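Local coordinates for FrnE protein (Deinococcus radiodurans, PDB 5CO3) that probably acts as a cytoplasmic disulfide oxidoreductase with a DsbA-like thioredoxin domain, making, breaking or exchanging disulfide bonds in other proteins, at residues Lys129-Leu132 with Ser138-Gln141; Thr148-Ala153 with Leu158-Ala163; Gly198-Ser203 with Leu215-Ala220. One frame throughout, in Å; residues are numbered along the deposited sequence.

Contact 1. Residues Lys129-Leu132 with Ser138-Gln141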
loop_
_atom_site.group_PDB
_atom_site.type_symbol
_atom_site.label_atom_id
_atom_site.label_comp_id
_atom_site.label_asym_id
_atom_site.label_seq_id
_atom_site.Cartn_x
_atom_site.Cartn_y
_atom_site.Cartn_z
ATOM N N LYS A 129 -3.218 4.602 5.971
ATOM C CA LYS A 129 -3.043 4.320 4.545
ATOM C C LYS A 129 -4.387 4.434 3.836
ATOM O O LYS A 129 -4.510 5.107 2.814
ATOM C CB LYS A 129 -2.431 2.926 4.324
ATOM C CG LYS A 129 -2.398 2.491 2.861
ATOM C CD LYS A 129 -1.307 3.209 2.075
ATOM C CE LYS A 129 -1.251 2.709 0.642
ATOM N NZ LYS A 129 -0.168 3.360 -0.152
ATOM N N GLU A 130 -5.392 3.776 4.401
ATOM C CA GLU A 130 -6.756 3.818 3.885
ATOM C C GLU A 130 -7.277 5.255 3.729
ATOM O O GLU A 130 -7.788 5.627 2.669
ATOM C CB GLU A 130 -7.671 3.014 4.816
ATOM C CG GLU A 130 -9.156 3.120 4.507
ATOM C CD GLU A 130 -9.566 2.267 3.319
ATOM O OE1 GLU A 130 -8.837 1.309 2.984
ATOM O OE2 GLU A 130 -10.616 2.556 2.720
ATOM N N ARG A 131 -7.124 6.054 4.786
ATOM C CA ARG A 131 -7.587 7.441 4.790
ATOM C C ARG A 131 -6.922 8.258 3.702
ATOM O O ARG A 131 -7.587 9.026 3.013
ATOM C CB ARG A 131 -7.318 8.092 6.144
ATOM C CG ARG A 131 -7.966 9.480 6.276
ATOM C CD ARG A 131 -9.488 9.345 6.228
ATOM N NE ARG A 131 -10.208 10.610 6.046
ATOM C CZ ARG A 131 -10.471 11.167 4.864
ATOM N NH1 ARG A 131 -10.026 10.608 3.736
ATOM N NH2 ARG A 131 -11.160 12.297 4.809
ATOM N N LEU A 132 -5.606 8.086 3.549
ATOM C CA LEU A 132 -4.858 8.803 2.521
ATOM C C LEU A 132 -5.274 8.384 1.108
ATOM O O LEU A 132 -5.427 9.229 0.232
ATOM C CB LEU A 132 -3.351 8.603 2.722
ATOM C CG LEU A 132 -2.862 9.440 3.897
ATOM C CD1 LEU A 132 -1.545 8.891 4.417
ATOM C CD2 LEU A 132 -2.717 10.924 3.478
ATOM N N SER A 138 -10.515 10.019 -4.177
ATOM C CA SER A 138 -11.935 10.349 -4.181
ATOM C C SER A 138 -12.268 11.758 -3.744
ATOM O O SER A 138 -13.260 12.340 -4.197
ATOM C CB SER A 138 -12.696 9.384 -3.272
ATOM O OG SER A 138 -12.511 8.035 -3.684
ATOM N N GLU A 139 -11.467 12.309 -2.846
ATOM C CA GLU A 139 -11.878 13.552 -2.197
ATOM C C GLU A 139 -11.147 14.788 -2.680
ATOM O O GLU A 139 -11.378 15.866 -2.150
ATOM C CB GLU A 139 -11.705 13.421 -0.693
ATOM C CG GLU A 139 -12.575 12.295 -0.122
ATOM C CD GLU A 139 -12.340 12.072 1.356
ATOM O OE1 GLU A 139 -11.254 12.434 1.841
ATOM O OE2 GLU A 139 -13.249 11.530 2.033
ATOM N N GLY A 140 -10.285 14.640 -3.678
ATOM C CA GLY A 140 -9.613 15.799 -4.263
ATOM C C GLY A 140 -8.708 16.545 -3.298
ATOM O O GLY A 140 -8.477 17.761 -3.457
ATOM N N GLN A 141 -8.198 15.836 -2.293
ATOM C CA GLN A 141 -7.327 16.453 -1.285
ATOM C C GLN A 141 -5.866 16.451 -1.740
ATOM O O GLN A 141 -5.424 15.568 -2.472
ATOM C CB GLN A 141 -7.454 15.740 0.066
ATOM C CG GLN A 141 -8.899 15.472 0.483
ATOM C CD GLN A 141 -9.168 15.792 1.940
ATOM O OE1 GLN A 141 -8.596 16.739 2.493
ATOM N NE2 GLN A 141 -10.059 15.014 2.574
#
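Arg131 lays the outer end of its guanidinium group against one carboxylate oxygen of Glu139, and the two side chains meet at about a right angle. Both terminal nitrogens serve the same atom: Arg131 NH1 lies 2.9 Å from Glu139 OE1 and Arg131 NH2 3.0 Å from that OE1. The oxygen sits 4° out of the guanidinium plane, whereas the carboxylate is turned 81° against it; NH2 meets the syn lone pair of OE1, while NH1 comes from above the carboxylate plane. A bend at chi2 (65°) swings the arginine round to this position. Gln141 adds a third donor, its NE2 2.9 Å from Glu139 OE1, tilted out of the carboxylate plane on the side opposite Arg131 NH1, and its own OE1 is held by Lys151. Arg131 NH2 also pairs with Glu155, and Glu139 OE2 with Arg134, which ties the loop after helix 125-137 back to that helix and to helix 146-156. A glutamine in place of Glu139 would probably leave Arg131 and Arg134 short of a shared negative charge. With a carboxylate set between two guanidinium groups, Glu139 is probably kept ionised and balances part of their charge.

Contact 2. Residues Thr148-Ala153 with Leu158-Ala163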
loop_
_atom_site.group_PDB
_atom_site.type_symbol
_atom_site.label_atom_id
_atom_site.label_comp_id
_atom_site.label_asym_id
_atom_site.label_seq_id
_atom_site.Cartn_x
_atom_site.Cartn_y
_atom_site.Cartn_z
ATOM N N THR A 148 -3.787 19.613 5.473
ATOM C CA THR A 148 -4.541 18.456 5.017
ATOM C C THR A 148 -4.089 17.190 5.736
ATOM O O THR A 148 -4.928 16.433 6.234
ATOM C CB THR A 148 -4.398 18.295 3.502
ATOM O OG1 THR A 148 -4.878 19.488 2.865
ATOM C CG2 THR A 148 -5.207 17.103 3.011
ATOM N N LEU A 149 -2.776 16.972 5.816
ATOM C CA LEU A 149 -2.251 15.765 6.456
ATOM C C LEU A 149 -2.591 15.710 7.950
ATOM O O LEU A 149 -2.929 14.643 8.480
ATOM C CB LEU A 149 -0.735 15.664 6.254
ATOM C CG LEU A 149 -0.295 15.347 4.823
ATOM C CD1 LEU A 149 1.215 15.387 4.686
ATOM C CD2 LEU A 149 -0.835 13.959 4.379
ATOM N N GLN A 150 -2.526 16.861 8.618
ATOM C CA GLN A 150 -2.855 16.931 10.038
ATOM C C GLN A 150 -4.323 16.579 10.252
ATOM O O GLN A 150 -4.658 15.821 11.163
ATOM C CB GLN A 150 -2.560 18.321 10.616
ATOM C CG GLN A 150 -2.964 18.442 12.079
ATOM C CD GLN A 150 -2.675 19.811 12.668
ATOM O OE1 GLN A 150 -2.875 20.833 12.028
ATOM N NE2 GLN A 150 -2.195 19.825 13.890
ATOM N N LYS A 151 -5.181 17.122 9.393
ATOM C CA LYS A 151 -6.618 16.864 9.440
ATOM C C LYS A 151 -6.921 15.376 9.257
ATOM O O LYS A 151 -7.680 14.802 10.016
ATOM C CB LYS A 151 -7.341 17.682 8.368
ATOM C CG LYS A 151 -8.841 17.452 8.300
ATOM C CD LYS A 151 -9.454 18.087 7.063
ATOM C CE LYS A 151 -8.952 17.432 5.771
ATOM N NZ LYS A 151 -9.532 18.094 4.562
ATOM N N LEU A 152 -6.305 14.770 8.248
ATOM C CA LEU A 152 -6.476 13.330 8.004
ATOM C C LEU A 152 -5.991 12.487 9.176
ATOM O O LEU A 152 -6.647 11.513 9.557
ATOM C CB LEU A 152 -5.745 12.926 6.724
ATOM C CG LEU A 152 -6.265 13.596 5.444
ATOM C CD1 LEU A 152 -5.408 13.194 4.281
ATOM C CD2 LEU A 152 -7.726 13.222 5.185
ATOM N N ALA A 153 -4.850 12.861 9.754
ATOM C CA ALA A 153 -4.353 12.215 10.964
ATOM C C ALA A 153 -5.385 12.276 12.099
ATOM O O ALA A 153 -5.604 11.293 12.803
ATOM C CB ALA A 153 -3.035 12.848 11.407
ATOM N N LEU A 158 -5.498 9.898 15.515
ATOM C CA LEU A 158 -4.157 10.172 16.001
ATOM C C LEU A 158 -4.101 11.501 16.750
ATOM O O LEU A 158 -5.020 12.318 16.670
ATOM C CB LEU A 158 -3.163 10.189 14.836
ATOM C CG LEU A 158 -3.133 8.914 13.990
ATOM C CD1 LEU A 158 -2.230 9.085 12.771
ATOM C CD2 LEU A 158 -2.704 7.703 14.820
ATOM N N ASP A 159 -3.021 11.691 17.497
ATOM C CA ASP A 159 -2.693 12.987 18.072
ATOM C C ASP A 159 -2.312 13.946 16.947
ATOM O O ASP A 159 -1.196 13.883 16.428
ATOM C CB ASP A 159 -1.552 12.839 19.075
ATOM C CG ASP A 159 -1.257 14.125 19.841
ATOM O OD1 ASP A 159 -1.360 15.240 19.284
ATOM O OD2 ASP A 159 -0.897 14.008 21.026
ATOM N N ALA A 160 -3.228 14.839 16.577
ATOM C CA ALA A 160 -3.035 15.661 15.386
ATOM C C ALA A 160 -1.877 16.646 15.557
ATOM O O ALA A 160 -1.124 16.895 14.611
ATOM C CB ALA A 160 -4.322 16.402 15.027
ATOM N N GLY A 161 -1.733 17.199 16.756
ATOM C CA GLY A 161 -0.612 18.072 17.035
ATOM C C GLY A 161 0.708 17.341 16.885
ATOM O O GLY A 161 1.628 17.831 16.238
ATOM N N ALA A 162 0.786 16.146 17.464
ATOM C CA ALA A 162 2.018 15.356 17.442
ATOM C C ALA A 162 2.363 14.880 16.034
ATOM O O ALA A 162 3.530 14.895 15.637
ATOM C CB ALA A 162 1.901 14.162 18.394
ATOM N N ALA A 163 1.350 14.467 15.281
ATOM C CA ALA A 163 1.554 14.043 13.897
ATOM C C ALA A 163 2.165 15.158 13.064
ATOM O O ALA A 163 3.157 14.949 12.350
ATOM C CB ALA A 163 0.235 13.589 13.268
#
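Ala153 and Ala163 meet methyl to methyl, CB of Ala153 lying 3.8 Å from CB of Ala163, a contact small enough to bring the two helices close. The same Ala153 CB has CD1 of Leu158 at 4.1 Å, a looser apolar touch. One turn back, Gln150 runs alongside Ala160: its CG is 3.8 Å from CB of Ala160, and its NE2 reaches O of Ala160 at 3.2 Å in a weak hydrogen bond. With CG anti to the backbone N (chi1 177°) and the chain fully extended beyond it, the glutamine carries its amide past the alanine methyl to this carbonyl. The backbones are correspondingly near, with CA of Gln150 5.5 Å from CA of Ala160. These pairs join two consecutive helices of the all-helical part of the DsbA-like thioredoxin fold, 146-156 and 160-169, across a short connection. That connection is fastened by a backbone bond from N of Leu158 to O of Ala153 (3.1 Å). Asp159 then acts as the N-cap of the second helix: its OD1 accepts from N of Ala162 at 3.0 Å, capping the first turn of the helix that carries Ala160 and Ala163. Farther out, Arg164 donates to OE1 of Gln150, which is likely to fix the turn of the amide. Helix 110-121 backs the inner side, with Ala119 against Leu158 and Tyr118 against Ala163.

Contact 3. Residues Gly198-Ser203 with Leu215-Ala220; sequences GKYGVS and LSQVWA
Tyr200 packs the CD2 side of its ring against Val218, with CD2 of Tyr200 3.5 Å from CG2 of Val218, the closest carbon pair between strand and helix. CE2 of Tyr200 follows at 3.9 Å from the same methyl, which approaches the ring obliquely. Chi1 of Val218 (170°) sets CG1 anti to the backbone N and leaves CG2 as the branch that touches the tyrosine. This tight part continues inward, because Val218 also rests on Ile12 of the central strand 12-18. The outer part is looser and polar. There Gln217, exposed on the helix, crosses the tyrosine at about a right angle, its amide plane 65° from the ring plane and its NE2 3.3 Å from OH of Tyr200. Glu221, one turn on, accepts hydrogen bonds from both Tyr200 OH and Gln217 NE2 and pairs with Lys199, whose CD sits above one ring face, 3.3 Å from its plane and displaced toward the rim. Lys199 and Tyr200 together face Leu196 in a classic beta bulge, at the edge strand's start. The CA atoms of Tyr200 and Val218 stand 8.4 Å apart, a helix laid against a sheet, as the last strand and C-terminal helix are in the thioredoxin fold.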
loop_
_atom_site.group_PDB
_atom_site.type_symbol
_atom_site.label_atom_id
_atom_site.label_comp_id
_atom_site.label_asym_id
_atom_site.label_seq_id
_atom_site.Cartn_x
_atom_site.Cartn_y
_atom_site.Cartn_z
ATOM N N GLY A 198 7.961 -13.504 3.558
ATOM C CA GLY A 198 9.322 -13.109 3.243
ATOM C C GLY A 198 9.901 -13.880 2.075
ATOM O O GLY A 198 11.084 -13.762 1.767
ATOM N N LYS A 199 9.057 -14.663 1.414
ATOM C CA LYS A 199 9.514 -15.597 0.396
ATOM C C LYS A 199 8.812 -15.387 -0.941
ATOM O O LYS A 199 9.445 -15.436 -1.997
ATOM C CB LYS A 199 9.297 -17.038 0.872
ATOM C CG LYS A 199 9.747 -18.092 -0.121
ATOM C CD LYS A 199 9.179 -19.464 0.206
ATOM C CE LYS A 199 9.415 -19.856 1.653
ATOM N NZ LYS A 199 8.864 -21.213 1.939
ATOM N N TYR A 200 7.503 -15.162 -0.892
ATOM C CA TYR A 200 6.700 -15.131 -2.107
ATOM C C TYR A 200 6.325 -13.722 -2.510
ATOM O O TYR A 200 5.978 -12.900 -1.667
ATOM C CB TYR A 200 5.433 -15.974 -1.936
ATOM C CG TYR A 200 5.729 -17.444 -1.772
ATOM C CD1 TYR A 200 6.211 -18.196 -2.835
ATOM C CD2 TYR A 200 5.547 -18.075 -0.549
ATOM C CE1 TYR A 200 6.499 -19.544 -2.686
ATOM C CE2 TYR A 200 5.829 -19.422 -0.388
ATOM C CZ TYR A 200 6.302 -20.153 -1.459
ATOM O OH TYR A 200 6.582 -21.494 -1.300
ATOM N N GLY A 201 6.380 -13.464 -3.811
ATOM C CA GLY A 201 6.030 -12.166 -4.350
ATOM C C GLY A 201 4.802 -12.214 -5.237
ATOM O O GLY A 201 4.634 -13.136 -6.037
ATOM N N VAL A 202 3.930 -11.226 -5.074
ATOM C CA VAL A 202 2.783 -11.061 -5.959
ATOM C C VAL A 202 2.797 -9.636 -6.501
ATOM O O VAL A 202 2.689 -8.671 -5.749
ATOM C CB VAL A 202 1.444 -11.362 -5.243
ATOM C CG1 VAL A 202 0.264 -10.992 -6.131
ATOM C CG2 VAL A 202 1.368 -12.837 -4.838
ATOM N N SER A 203 2.955 -9.513 -7.814
ATOM C CA SER A 203 3.087 -8.215 -8.456
ATOM C C SER A 203 1.758 -7.685 -8.987
ATOM O O SER A 203 1.075 -8.361 -9.747
ATOM C CB SER A 203 4.095 -8.305 -9.596
ATOM O OG SER A 203 4.096 -7.101 -10.336
ATOM N N LEU A 215 -1.706 -16.864 0.530
ATOM C CA LEU A 215 -1.881 -16.995 1.975
ATOM C C LEU A 215 -1.979 -18.464 2.374
ATOM O O LEU A 215 -1.290 -18.919 3.296
ATOM C CB LEU A 215 -3.131 -16.243 2.427
ATOM C CG LEU A 215 -3.046 -14.712 2.410
ATOM C CD1 LEU A 215 -4.415 -14.125 2.652
ATOM C CD2 LEU A 215 -2.042 -14.226 3.456
ATOM N N SER A 216 -2.826 -19.196 1.651
ATOM C CA SER A 216 -3.088 -20.606 1.915
ATOM C C SER A 216 -1.851 -21.464 1.693
ATOM O O SER A 216 -1.601 -22.407 2.445
ATOM C CB SER A 216 -4.223 -21.122 1.021
ATOM O OG SER A 216 -5.389 -20.331 1.159
ATOM N N GLN A 217 -1.091 -21.152 0.648
ATOM C CA GLN A 217 0.116 -21.911 0.360
ATOM C C GLN A 217 1.139 -21.691 1.466
ATOM O O GLN A 217 1.774 -22.631 1.934
ATOM C CB GLN A 217 0.707 -21.519 -0.996
ATOM C CG GLN A 217 2.061 -22.156 -1.282
ATOM C CD GLN A 217 2.531 -21.940 -2.710
ATOM O OE1 GLN A 217 1.739 -21.623 -3.599
ATOM N NE2 GLN A 217 3.828 -22.116 -2.936
ATOM N N VAL A 218 1.286 -20.442 1.894
ATOM C CA VAL A 218 2.259 -20.127 2.930
ATOM C C VAL A 218 1.891 -20.795 4.247
ATOM O O VAL A 218 2.749 -21.396 4.891
ATOM C CB VAL A 218 2.393 -18.610 3.138
ATOM C CG1 VAL A 218 3.228 -18.315 4.376
ATOM C CG2 VAL A 218 3.007 -17.976 1.911
ATOM N N TRP A 219 0.621 -20.721 4.639
ATOM C CA TRP A 219 0.176 -21.397 5.864
ATOM C C TRP A 219 0.454 -22.899 5.803
ATOM O O TRP A 219 0.932 -23.502 6.772
ATOM C CB TRP A 219 -1.316 -21.162 6.112
ATOM C CG TRP A 219 -1.793 -21.806 7.372
ATOM C CD1 TRP A 219 -2.382 -23.034 7.494
ATOM C CD2 TRP A 219 -1.706 -21.272 8.697
ATOM N NE1 TRP A 219 -2.672 -23.290 8.809
ATOM C CE2 TRP A 219 -2.262 -22.228 9.571
ATOM C CE3 TRP A 219 -1.214 -20.077 9.230
ATOM C CZ2 TRP A 219 -2.345 -22.026 10.945
ATOM C CZ3 TRP A 219 -1.294 -19.876 10.596
ATOM C CH2 TRP A 219 -1.858 -20.845 11.439
ATOM N N ALA A 220 0.155 -23.493 4.655
ATOM C CA ALA A 220 0.354 -24.921 4.453
ATOM C C ALA A 220 1.818 -25.297 4.639
ATOM O O ALA A 220 2.135 -26.304 5.274
ATOM C CB ALA A 220 -0.123 -25.325 3.078
#

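Contacts 1 and 2 lie in the helical part and meet at helix 146-156, which supplies one side of contact 2 and packs against contact 1: Lys151 reaches Gln141, and Leu152 packs on both Arg131 and Leu132, although the contact centres are 14 Å apart. Contact 3 lies on the opposite side of the chain's centre, about 29 Å from contact 1 and 35 Å from contact 2, centre to centre, and ties helix 208-222 to the edge strand. All three are partly buried; none is pure core. Their chemistry differs accordingly: contact 1 is ionic, fastening a loop; contact 2 relies on small methyls and a capped helix start; contact 3 pairs an aromatic-aliphatic inner side with a polar outer one.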